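Local atomic coordinates of putative adhesin (Bacteroides thetaiotaomicron, PDB entry 4QDG), a protein that probably serves as a lipid-modified outer-membrane anchor protein, of the FimB/Mfa2 family, for a Bacteroidetes pilus. Residues S269-F272 with L273-S277. Sequence-based numbering, arbitrary orientation.
With MG (magnesium ion), chain D.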
loop_
_atom_site.group_PDB
_atom_site.type_symbol
_atom_site.label_atom_id
_atom_site.label_comp_id
_atom_site.label_asym_id
_atom_site.label_seq_id
_atom_site.Cartn_x
_atom_site.Cartn_y
_atom_site.Cartn_z
ATOM N N SER A 269 -4.552 -8.297 12.715
ATOM C CA SER A 269 -3.435 -8.574 11.799
ATOM C C SER A 269 -3.558 -7.794 10.475
ATOM O O SER A 269 -2.592 -7.138 10.067
ATOM C CB SER A 269 -3.310 -10.067 11.537
ATOM O OG SER A 269 -2.759 -10.669 12.695
ATOM N N GLN A 270 -4.740 -7.817 9.855
ATOM C CA GLN A 270 -5.003 -7.099 8.595
ATOM C C GLN A 270 -4.908 -5.578 8.786
ATOM O O GLN A 270 -4.330 -4.895 7.940
ATOM C CB GLN A 270 -6.365 -7.490 7.971
ATOM C CG GLN A 270 -6.461 -7.032 6.504
ATOM C CD GLN A 270 -5.260 -7.472 5.672
ATOM O OE1 GLN A 270 -4.964 -8.663 5.548
ATOM N NE2 GLN A 270 -4.502 -6.520 5.148
ATOM N N GLU A 271 -5.434 -5.066 9.908
ATOM C CA GLU A 271 -5.380 -3.632 10.271
ATOM C C GLU A 271 -3.942 -3.145 10.354
ATOM O O GLU A 271 -3.639 -2.053 9.877
ATOM C CB GLU A 271 -6.104 -3.370 11.597
ATOM C CG GLU A 271 -6.022 -1.919 12.058
ATOM C CD GLU A 271 -6.891 -1.536 13.242
ATOM O OE1 GLU A 271 -7.526 -2.432 13.836
ATOM O OE2 GLU A 271 -6.934 -0.333 13.580
ATOM N N PHE A 272 -3.073 -3.938 10.989
ATOM C CA PHE A 272 -1.633 -3.687 11.119
ATOM C C PHE A 272 -0.998 -3.657 9.715
ATOM O O PHE A 272 -0.242 -2.722 9.394
ATOM C CB PHE A 272 -0.991 -4.791 12.009
ATOM C CG PHE A 272 0.512 -4.766 12.086
ATOM C CD1 PHE A 272 1.170 -3.802 12.844
ATOM C CD2 PHE A 272 1.278 -5.687 11.370
ATOM C CE1 PHE A 272 2.572 -3.764 12.898
ATOM C CE2 PHE A 272 2.670 -5.650 11.427
ATOM C CZ PHE A 272 3.305 -4.696 12.202
ATOM N N LEU A 273 -1.332 -4.654 8.870
ATOM C CA LEU A 273 -0.784 -4.708 7.504
ATOM C C LEU A 273 -1.287 -3.559 6.632
ATOM O O LEU A 273 -0.574 -3.163 5.701
ATOM C CB LEU A 273 -1.080 -6.034 6.823
ATOM C CG LEU A 273 -0.485 -7.284 7.474
ATOM C CD1 LEU A 273 -1.149 -8.534 6.908
ATOM C CD2 LEU A 273 1.058 -7.326 7.302
ATOM N N ASP A 274 -2.506 -3.014 6.939
ATOM C CA ASP A 274 -3.040 -1.872 6.191
ATOM C C ASP A 274 -2.584 -0.548 6.776
ATOM O O ASP A 274 -2.213 0.322 6.002
ATOM C CB ASP A 274 -4.570 -1.883 6.102
ATOM C CG ASP A 274 -5.181 -3.095 5.454
ATOM O OD1 ASP A 274 -4.620 -3.569 4.455
ATOM O OD2 ASP A 274 -6.273 -3.533 5.916
ATOM N N ARG A 275 -2.585 -0.383 8.112
ATOM C CA ARG A 275 -2.181 0.896 8.740
ATOM C C ARG A 275 -0.701 1.242 8.499
ATOM O O ARG A 275 -0.371 2.403 8.355
ATOM C CB ARG A 275 -2.441 0.904 10.252
ATOM C CG ARG A 275 -3.884 1.099 10.628
ATOM C CD ARG A 275 -3.982 1.350 12.121
ATOM N NE ARG A 275 -5.370 1.488 12.542
ATOM C CZ ARG A 275 -6.055 2.634 12.549
ATOM N NH1 ARG A 275 -5.465 3.775 12.197
ATOM N NH2 ARG A 275 -7.325 2.650 12.933
ATOM N N GLU A 276 0.166 0.246 8.506
ATOM C CA GLU A 276 1.573 0.476 8.276
ATOM C C GLU A 276 1.886 0.318 6.795
ATOM O O GLU A 276 1.538 -0.696 6.200
ATOM C CB GLU A 276 2.461 -0.454 9.129
ATOM C CG GLU A 276 3.949 -0.128 8.996
ATOM C CD GLU A 276 4.303 1.290 9.392
ATOM O OE1 GLU A 276 4.554 1.521 10.598
ATOM O OE2 GLU A 276 4.308 2.175 8.502
ATOM N N SER A 277 2.513 1.329 6.194
ATOM C CA SER A 277 2.858 1.292 4.767
ATOM C C SER A 277 4.381 1.466 4.519
ATOM O O SER A 277 4.843 1.327 3.386
ATOM C CB SER A 277 2.078 2.370 4.018
ATOM O OG SER A 277 2.457 3.662 4.477
HETATM MG MG MG D . 0.264 -1.452 4.547
HETATM O O HOH W 1 -0.590 0.031 3.233
#
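The short helix 269-275 ends in a magnesium site, and two side-chain pairs, Glu271 with Arg275 and Gln270 with Asp274, each four residues apart, run along it. Glu271 and Arg275 lie side by side and point the same way. With CG anti to the backbone N (chi1 177°) and the chain extended beyond it, Glu271 brings OE2 to the edge of the guanidinium. There the anti lone pair of Glu271 OE2 takes the hydrogen of Arg275 NE in a salt bridge of 2.6 Å, while Arg275 NH2 adds a weak bond to the same oxygen. The Gln270 chain bends at CB-CG, chi2 51°, which carries NE2 to Asp274 OD1 at 3.0 Å; the bond lies in the amide plane but meets the carboxylate from above its plane. Both groups have further partners: Asp274 OD1 forms a salt bridge with Arg225, and the Gln270 amide bonds Leu226 O and Val228 N. The last turn closes with Glu276 N bonded to Phe272 O at 3.1 Å. Glu276 then leaves helical geometry, and its O and Leu273 O each bind magnesium at 2.2 Å, joined by a water and Asn151 OD1. Phe272 and Leu273 pack against helix 252-263, Arg275 makes a cation-pi contact with Tyr27, and Ser277 pairs by backbone with Asn152 of strand 140-159, leading into strand 278-285, its parallel neighbour.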